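Local coordinates for protein SYE1 (Shewanella oneidensis, PDB 4AWT) that binds FMN and probably reduces carbon-carbon double bonds with NADH or NADPH as the electron donor, at residues V36-A42 with G82-V86; P118-S122 with L187-F191; K285-R289 with D313-D317. The protein carries 1 engineered substitution. One frame throughout, in Å; residues are numbered along the deposited sequence. Where two conformers were deposited one is given.

Contact 1 (V36-A42 with G82-V86)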
loop_
_atom_site.group_PDB
_atom_site.type_symbol
_atom_site.label_atom_id
_atom_site.label_comp_id
_atom_site.label_asym_id
_atom_site.label_seq_id
_atom_site.Cartn_x
_atom_site.Cartn_y
_atom_site.Cartn_z
ATOM N N VAL A 36 -11.977 4.155 12.862
ATOM C CA VAL A 36 -11.779 2.839 13.426
ATOM C C VAL A 36 -12.210 1.748 12.457
ATOM O O VAL A 36 -13.368 1.734 11.994
ATOM C CB VAL A 36 -12.555 2.697 14.760
ATOM C CG1 VAL A 36 -12.129 1.448 15.452
ATOM C CG2 VAL A 36 -12.347 3.938 15.647
ATOM N N ALA A 37 -11.325 0.804 12.169
ATOM C CA ALA A 37 -11.696 -0.368 11.388
ATOM C C ALA A 37 -12.853 -1.108 12.121
ATOM O O ALA A 37 -12.944 -1.074 13.330
ATOM C CB ALA A 37 -10.523 -1.312 11.243
ATOM N N ASN A 38 -13.746 -1.714 11.326
ATOM C CA ASN A 38 -15.031 -2.104 11.856
ATOM C C ASN A 38 -15.593 -3.406 11.266
ATOM O O ASN A 38 -14.918 -4.151 10.549
ATOM C CB ASN A 38 -16.017 -0.941 11.652
ATOM C CG ASN A 38 -16.177 -0.645 10.171
ATOM O OD1 ASN A 38 -15.978 -1.497 9.307
ATOM N ND2 ASN A 38 -16.470 0.592 9.895
ATOM N N HIS A 39 -16.889 -3.677 11.602
ATOM C CA HIS A 39 -17.458 -4.943 11.285
ATOM C C HIS A 39 -17.597 -5.169 9.795
ATOM O O HIS A 39 -17.270 -6.252 9.312
ATOM C CB HIS A 39 -18.816 -5.054 11.960
ATOM C CG HIS A 39 -19.443 -6.390 11.729
ATOM N ND1 HIS A 39 -19.064 -7.555 12.317
ATOM C CD2 HIS A 39 -20.410 -6.658 10.862
ATOM C CE1 HIS A 39 -19.779 -8.558 11.870
ATOM N NE2 HIS A 39 -20.626 -8.033 10.986
ATOM N N MET A 40 -18.065 -4.192 9.066
ATOM C CA MET A 40 -18.247 -4.386 7.611
ATOM C C MET A 40 -16.876 -4.623 6.968
ATOM O O MET A 40 -16.764 -5.379 6.002
ATOM C CB MET A 40 -19.051 -3.279 6.970
ATOM C CG MET A 40 -18.319 -1.921 6.921
ATOM S SD MET A 40 -19.272 -0.654 6.078
ATOM C CE MET A 40 -20.571 -0.426 7.300
ATOM N N MET A 41 -15.833 -3.978 7.536
ATOM C CA MET A 41 -14.518 -4.223 6.965
ATOM C C MET A 41 -14.042 -5.641 7.227
ATOM O O MET A 41 -13.440 -6.278 6.360
ATOM C CB MET A 41 -13.519 -3.209 7.501
ATOM C CG MET A 41 -13.787 -1.805 7.001
ATOM S SD MET A 41 -12.858 -0.548 7.894
ATOM C CE MET A 41 -11.151 -1.104 7.632
ATOM N N ALA A 42 -14.262 -6.168 8.451
ATOM C CA ALA A 42 -13.877 -7.521 8.756
ATOM C C ALA A 42 -14.566 -8.539 7.817
ATOM O O ALA A 42 -13.933 -9.452 7.319
ATOM C CB ALA A 42 -14.166 -7.827 10.210
ATOM N N GLY A 82 -10.110 -2.461 16.445
ATOM C CA GLY A 82 -10.907 -2.644 15.233
ATOM C C GLY A 82 -10.189 -3.488 14.227
ATOM O O GLY A 82 -10.760 -4.392 13.582
ATOM N N TRP A 83 -8.891 -3.258 14.067
ATOM C CA TRP A 83 -8.101 -4.108 13.189
ATOM C C TRP A 83 -8.034 -5.540 13.693
ATOM O O TRP A 83 -7.999 -6.449 12.874
ATOM C CB TRP A 83 -6.734 -3.521 12.930
ATOM C CG TRP A 83 -6.638 -2.459 11.901
ATOM C CD1 TRP A 83 -6.074 -1.219 12.039
ATOM C CD2 TRP A 83 -7.048 -2.549 10.528
ATOM N NE1 TRP A 83 -6.101 -0.538 10.871
ATOM C CE2 TRP A 83 -6.691 -1.333 9.910
ATOM C CE3 TRP A 83 -7.651 -3.536 9.748
ATOM C CZ2 TRP A 83 -6.948 -1.079 8.560
ATOM C CZ3 TRP A 83 -7.897 -3.286 8.416
ATOM C CH2 TRP A 83 -7.549 -2.069 7.837
ATOM N N ARG A 84 -8.012 -5.750 15.002
ATOM C CA ARG A 84 -7.983 -7.111 15.522
ATOM C C ARG A 84 -9.215 -7.876 15.084
ATOM O O ARG A 84 -9.129 -9.076 14.817
ATOM C CB ARG A 84 -7.919 -7.062 17.069
ATOM C CG ARG A 84 -7.934 -8.458 17.709
ATOM C CD ARG A 84 -6.684 -9.259 17.388
ATOM N NE ARG A 84 -6.587 -10.567 18.003
ATOM C CZ ARG A 84 -6.211 -10.748 19.259
ATOM N NH1 ARG A 84 -5.908 -9.729 20.045
ATOM N NH2 ARG A 84 -6.159 -11.995 19.730
ATOM N N ILE A 85 -10.376 -7.241 15.022
ATOM C CA ILE A 85 -11.532 -8.023 14.567
ATOM C C ILE A 85 -11.337 -8.422 13.113
ATOM O O ILE A 85 -11.685 -9.536 12.731
ATOM C CB ILE A 85 -12.810 -7.233 14.815
ATOM C CG1 ILE A 85 -13.022 -6.922 16.298
ATOM C CG2 ILE A 85 -14.012 -7.970 14.228
ATOM C CD1 ILE A 85 -14.095 -5.877 16.446
ATOM N N VAL A 86 -10.769 -7.534 12.288
ATOM C CA VAL A 86 -10.454 -7.886 10.898
ATOM C C VAL A 86 -9.500 -9.047 10.849
ATOM O O VAL A 86 -9.721 -10.014 10.086
ATOM C CB VAL A 86 -9.906 -6.667 10.155
ATOM C CG1 VAL A 86 -9.430 -7.086 8.761
ATOM C CG2 VAL A 86 -10.900 -5.549 10.070
#
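A37 and G82 bring their CA atoms to within 4.5 Å, and A42 and V86 approach still more closely, their CA atoms 4.1 Å apart, so the backbones of 36-42 and 82-86 almost touch at two places. At the first, G82 CA sits 3.2 Å from A37 O in a CA-H...O contact; a CB on residue 82 would run into this oxygen and into V36 CG1. Between the two close points the chain enters helix 39-46. N38 is its N-cap, with OD1, in the conformer described, accepting M41 N at 3.1 Å nearly along the C=O axis, while ND2 is bonded to R29 O and S31 OG. Helix 39-46 and helix 77-92 pack against each other outside the eight-stranded TIM barrel, and W83 reaches from this layer onto S56 and E57 of strand 53-60. Its indole receives the A37 methyl over one face, CB lying 4.0 Å from the centroid of the six-membered ring, a CH-pi contact. M41 comes to the same ring obliquely: the bend at chi3 (58°) turns CE to 3.7 Å from W83 CH2. W83 NE1 is bonded to T59 OG1, and F175 meets the ring edge-to-face. Replacing W83 with an alanine would probably leave the A37 methyl and M41 CE facing a gap and T59 OG1 without its indole N-H. Farther along the helices, A42 CB rests 3.8 Å from V86 CA, with V86 CG2 and, in the conformer described, CG2 of the solvent-exposed I85 each 4.0 Å from this methyl.

Contact 2 (P118-S122 with L187-F191)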
loop_
_atom_site.group_PDB
_atom_site.type_symbol
_atom_site.label_atom_id
_atom_site.label_comp_id
_atom_site.label_asym_id
_atom_site.label_seq_id
_atom_site.Cartn_x
_atom_site.Cartn_y
_atom_site.Cartn_z
ATOM N N PRO A 118 0.139 20.151 5.514
ATOM C CA PRO A 118 0.812 18.889 5.189
ATOM C C PRO A 118 2.324 19.010 5.253
ATOM O O PRO A 118 2.861 20.113 5.086
ATOM C CB PRO A 118 0.336 18.637 3.746
ATOM C CG PRO A 118 -0.924 19.382 3.614
ATOM C CD PRO A 118 -0.681 20.629 4.403
ATOM N N ILE A 119 3.008 17.885 5.412
ATOM C CA ILE A 119 4.453 17.836 5.404
ATOM C C ILE A 119 4.950 17.069 4.197
ATOM O O ILE A 119 4.282 16.166 3.674
ATOM C CB ILE A 119 5.030 17.244 6.687
ATOM C CG1 ILE A 119 4.652 15.782 6.956
ATOM C CG2 ILE A 119 4.617 18.134 7.884
ATOM C CD1 ILE A 119 5.337 15.111 8.100
ATOM N N SER A 120 6.191 17.387 3.800
ATOM C CA SER A 120 6.830 16.691 2.683
ATOM C C SER A 120 8.329 16.796 2.826
ATOM O O SER A 120 8.863 17.383 3.771
ATOM C CB SER A 120 6.340 17.252 1.371
ATOM O OG SER A 120 6.753 16.471 0.243
ATOM N N SER A 121 9.038 16.249 1.831
ATOM C CA SER A 121 10.482 16.491 1.746
ATOM C C SER A 121 10.745 17.989 1.569
ATOM O O SER A 121 11.697 18.521 2.133
ATOM C CB SER A 121 11.047 15.689 0.608
ATOM O OG SER A 121 10.324 16.038 -0.591
ATOM N N SER A 122 9.942 18.635 0.751
ATOM C CA SER A 122 10.098 19.965 0.257
ATOM C C SER A 122 8.843 20.755 0.376
ATOM O O SER A 122 7.808 20.247 0.820
ATOM C CB SER A 122 10.504 19.859 -1.233
ATOM O OG SER A 122 11.778 19.166 -1.175
ATOM N N LEU A 187 4.506 9.996 1.216
ATOM C CA LEU A 187 5.603 10.718 1.847
ATOM C C LEU A 187 6.961 10.185 1.477
ATOM O O LEU A 187 7.856 10.946 1.083
ATOM C CB LEU A 187 5.463 10.697 3.376
ATOM C CG LEU A 187 6.563 11.489 4.080
ATOM C CD1 LEU A 187 6.549 12.965 3.761
ATOM C CD2 LEU A 187 6.460 11.255 5.588
ATOM N N ILE A 188 7.183 8.885 1.651
ATOM C CA ILE A 188 8.521 8.367 1.369
ATOM C C ILE A 188 8.873 8.575 -0.099
ATOM O O ILE A 188 10.015 8.907 -0.448
ATOM C CB ILE A 188 8.679 6.924 1.848
ATOM C CG1 ILE A 188 8.438 6.861 3.379
ATOM C CG2 ILE A 188 10.044 6.370 1.480
ATOM C CD1 ILE A 188 8.397 5.506 3.914
ATOM N N ASN A 189 7.885 8.380 -0.977
ATOM C CA ASN A 189 8.092 8.597 -2.394
ATOM C C ASN A 189 8.445 10.039 -2.711
ATOM O O ASN A 189 9.173 10.288 -3.694
ATOM C CB ASN A 189 6.847 8.073 -3.105
ATOM C CG ASN A 189 6.912 7.810 -4.584
ATOM O OD1 ASN A 189 5.961 7.202 -5.102
ATOM N ND2 ASN A 189 7.984 8.173 -5.254
ATOM N N GLN A 190 7.965 10.996 -1.916
ATOM C CA GLN A 190 8.308 12.401 -2.064
ATOM C C GLN A 190 9.787 12.684 -1.719
ATOM O O GLN A 190 10.285 13.716 -2.147
ATOM C CB GLN A 190 7.400 13.261 -1.182
ATOM C CG GLN A 190 5.948 13.265 -1.654
ATOM C CD GLN A 190 4.936 13.518 -0.582
ATOM O OE1 GLN A 190 5.152 14.332 0.352
ATOM N NE2 GLN A 190 3.810 12.854 -0.640
ATOM N N PHE A 191 10.429 11.801 -0.984
ATOM C CA PHE A 191 11.873 11.846 -0.792
ATOM C C PHE A 191 12.634 11.119 -1.900
ATOM O O PHE A 191 13.677 11.579 -2.341
ATOM C CB PHE A 191 12.305 11.258 0.556
ATOM C CG PHE A 191 12.040 12.142 1.750
ATOM C CD1 PHE A 191 10.765 12.261 2.299
ATOM C CD2 PHE A 191 13.062 12.892 2.312
ATOM C CE1 PHE A 191 10.538 13.052 3.398
ATOM C CE2 PHE A 191 12.836 13.696 3.398
ATOM C CZ PHE A 191 11.581 13.768 3.943
#
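Q190 OE1 is gripped by two donors: S120 OG at 2.7 Å, tilted 22° from the amide plane, and the backbone N of R106. The other end of the amide is held as well, since NE2 donates to V104 O and G185 O, so the rotation of this group is fixed and its buried polar atoms are satisfied. The contact lies outside the TIM barrel: strand 119-120, which pairs in parallel with strand 149-150 in a small sheet separate from the eight-stranded barrel, lies against helix 187-192, the helix that follows barrel strand 177-181. S120 OG points at the amide because it stands opposite its own backbone N (chi1 -170°), whereas the Q190 chain beyond CG is extended and spans the distance from helix to strand.

The next residue makes a second bond to the same glutamine, this time to its main chain. S121 OG donates to Q190 O over 2.8 Å, approaching from above the carbonyl plane, 59° out of it, and so not on a lone pair. The two serines therefore grasp Q190 at both its side-chain and backbone oxygens. S121 also lies over the F191 ring, its CB 3.6 Å from the ring centroid and almost exactly on the ring normal, a CH-pi contact to one face. L187 O lies at the edge of that ring, in its plane. L187 adds an apolar touch on the strand side, CD1 reaching 3.9 Å from S120 CA, while its side chain also packs on V159 of helix 153-172. The S121 backbone N is buried here with no hydrogen-bond partner; F191 CE1 lies 3.9 Å from it.

Contact 3 (K285-R289 with D313-D317)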
loop_
_atom_site.group_PDB
_atom_site.type_symbol
_atom_site.label_atom_id
_atom_site.label_comp_id
_atom_site.label_asym_id
_atom_site.label_seq_id
_atom_site.Cartn_x
_atom_site.Cartn_y
_atom_site.Cartn_z
ATOM N N LYS A 285 12.330 -5.042 -15.188
ATOM C CA LYS A 285 11.821 -6.030 -14.262
ATOM C C LYS A 285 12.873 -7.069 -13.945
ATOM O O LYS A 285 13.018 -7.495 -12.790
ATOM C CB LYS A 285 10.554 -6.688 -14.828
ATOM C CG LYS A 285 9.403 -5.751 -14.966
ATOM C CD LYS A 285 8.129 -6.474 -15.462
ATOM C CE LYS A 285 6.955 -5.565 -15.483
ATOM N NZ LYS A 285 5.737 -6.273 -15.873
ATOM N N ARG A 286 13.640 -7.524 -14.926
ATOM C CA ARG A 286 14.650 -8.520 -14.655
ATOM C C ARG A 286 15.766 -7.939 -13.787
ATOM O O ARG A 286 16.295 -8.648 -12.921
ATOM C CB ARG A 286 15.191 -9.161 -15.918
ATOM C CG ARG A 286 14.133 -9.980 -16.650
ATOM C CD ARG A 286 14.758 -10.878 -17.673
ATOM N NE ARG A 286 13.794 -11.549 -18.487
ATOM C CZ ARG A 286 13.108 -12.610 -18.187
ATOM N NH1 ARG A 286 13.283 -13.237 -17.023
ATOM N NH2 ARG A 286 12.219 -13.098 -19.049
ATOM N N ALA A 287 16.117 -6.691 -13.976
ATOM C CA ALA A 287 17.099 -6.043 -13.103
ATOM C C ALA A 287 16.591 -5.992 -11.666
ATOM O O ALA A 287 17.339 -6.277 -10.725
ATOM C CB ALA A 287 17.472 -4.666 -13.621
ATOM N N LEU A 288 15.330 -5.644 -11.469
ATOM C CA LEU A 288 14.759 -5.635 -10.112
ATOM C C LEU A 288 14.821 -7.003 -9.493
ATOM O O LEU A 288 15.081 -7.145 -8.293
ATOM C CB LEU A 288 13.322 -5.127 -10.105
ATOM C CG LEU A 288 13.146 -3.661 -10.477
ATOM C CD1 LEU A 288 11.653 -3.292 -10.543
ATOM C CD2 LEU A 288 13.821 -2.717 -9.521
ATOM N N ARG A 289 14.581 -8.046 -10.297
ATOM C CA ARG A 289 14.624 -9.437 -9.852
ATOM C C ARG A 289 16.017 -9.839 -9.378
ATOM O O ARG A 289 16.139 -10.669 -8.510
ATOM C CB ARG A 289 14.078 -10.322 -10.971
ATOM C CG ARG A 289 14.170 -11.824 -10.831
ATOM C CD ARG A 289 13.165 -12.414 -9.828
ATOM N NE ARG A 289 13.543 -12.000 -8.452
ATOM C CZ ARG A 289 12.813 -12.323 -7.399
ATOM N NH1 ARG A 289 11.759 -13.057 -7.558
ATOM N NH2 ARG A 289 13.241 -11.913 -6.164
ATOM N N ASP A 313 7.814 -16.361 -16.503
ATOM C CA ASP A 313 8.951 -15.673 -17.096
ATOM C C ASP A 313 9.983 -15.303 -16.019
ATOM O O ASP A 313 11.025 -14.764 -16.387
ATOM C CB ASP A 313 8.541 -14.471 -17.861
ATOM C CG ASP A 313 7.794 -14.717 -19.130
ATOM O OD1 ASP A 313 7.678 -15.864 -19.583
ATOM O OD2 ASP A 313 7.269 -13.765 -19.753
ATOM N N GLY A 314 9.743 -15.582 -14.756
ATOM C CA GLY A 314 10.693 -15.290 -13.712
ATOM C C GLY A 314 10.709 -13.861 -13.255
ATOM O O GLY A 314 11.666 -13.442 -12.607
ATOM N N LEU A 315 9.671 -13.093 -13.547
ATOM C CA LEU A 315 9.625 -11.674 -13.221
ATOM C C LEU A 315 8.987 -11.415 -11.865
ATOM O O LEU A 315 9.337 -10.448 -11.190
ATOM C CB LEU A 315 8.833 -10.903 -14.297
ATOM C CG LEU A 315 9.315 -11.119 -15.704
ATOM C CD1 LEU A 315 8.473 -10.374 -16.702
ATOM C CD2 LEU A 315 10.789 -10.754 -15.836
ATOM N N ALA A 316 8.054 -12.221 -11.454
ATOM C CA ALA A 316 7.291 -12.023 -10.247
ATOM C C ALA A 316 7.109 -13.361 -9.556
ATOM O O ALA A 316 7.008 -14.391 -10.225
ATOM C CB ALA A 316 5.900 -11.467 -10.579
ATOM N N ASP A 317 6.957 -13.313 -8.234
ATOM C CA ASP A 317 6.548 -14.472 -7.484
ATOM C C ASP A 317 5.056 -14.481 -7.165
ATOM O O ASP A 317 4.450 -15.552 -7.058
ATOM C CB ASP A 317 7.351 -14.554 -6.186
ATOM C CG ASP A 317 8.806 -14.594 -6.435
ATOM O OD1 ASP A 317 9.260 -15.486 -7.205
ATOM O OD2 ASP A 317 9.545 -13.716 -5.907
HETATM O O HOH W 1 10.752 -8.227 -11.477
HETATM O O HOH W 2 14.494 -12.867 -14.575
HETATM O O HOH W 3 10.931 -15.120 -9.392
#
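In the conformer described, R289 forms a salt bridge with D317, R289 NH1 lying 2.8 Å from D317 OD2 on the syn side of the carboxylate, and R286 NH1 donates to D313 O, also over 2.8 Å. These two arginines, one helical turn apart on helix 282-291, clamp the loop that leads from helix 304-312 into strand 318-320, the last strand of the TIM barrel. G314 gives that loop its start: with positive phi it ends the preceding helix in a Schellman motif, and the D313 carbonyl at that helix end faces R286 almost straight on. The positive guanidinium there probably sits well with the partial negative charge of a helix C-terminus. L315 fills the space between the arginines' helix and the loop. Its CD2 packs 3.5 Å from R286 CG and lies over one face of that guanidinium, off toward the rim, while CD1 touches K285 CD at 4.1 Å.

R289 reaches D317 along a folded path, bent at chi2 (74°) and chi3 (-69°), which carries CD past G314 O at 3.3 Å. The guanidinium and carboxylate planes stand 49° apart, although OD2 lies close to the guanidinium plane. Waters also bridge the two segments. One accepts from R289 NH1 and donates to D317 OD1, supplementing the salt bridge through the second carboxylate oxygen. Another joins the two backbones, donating to K285 O at 2.7 Å and to L315 O at 2.6 Å.

K285 NZ goes elsewhere, to a salt bridge with E271. Both groups of the R289-D317 pair have further partners: R289 NH2 donates to Y292 O and G294 O, and D317 OD2 also accepts L296 N of strand 295-299.

The three contacts follow one another along the chain without overlapping and sit at separate places around the barrel. Contacts 1 and 3 are on opposite sides of the chain's centre, their centres 35 Å apart; contact 2 lies 29 Å, centre to centre, from each of them, and its nearest atoms come to about 17 Å from contact 1 and about 13 Å from contact 3. Contact 1 lies closer to the flavin than contact 3, the W83 side chain being about 9 Å from bound FMN and that of K285 about 12 Å. Contact 2 instead approaches the bound ethyl hydrogen carbonate, about 10 Å from the S121 side chain.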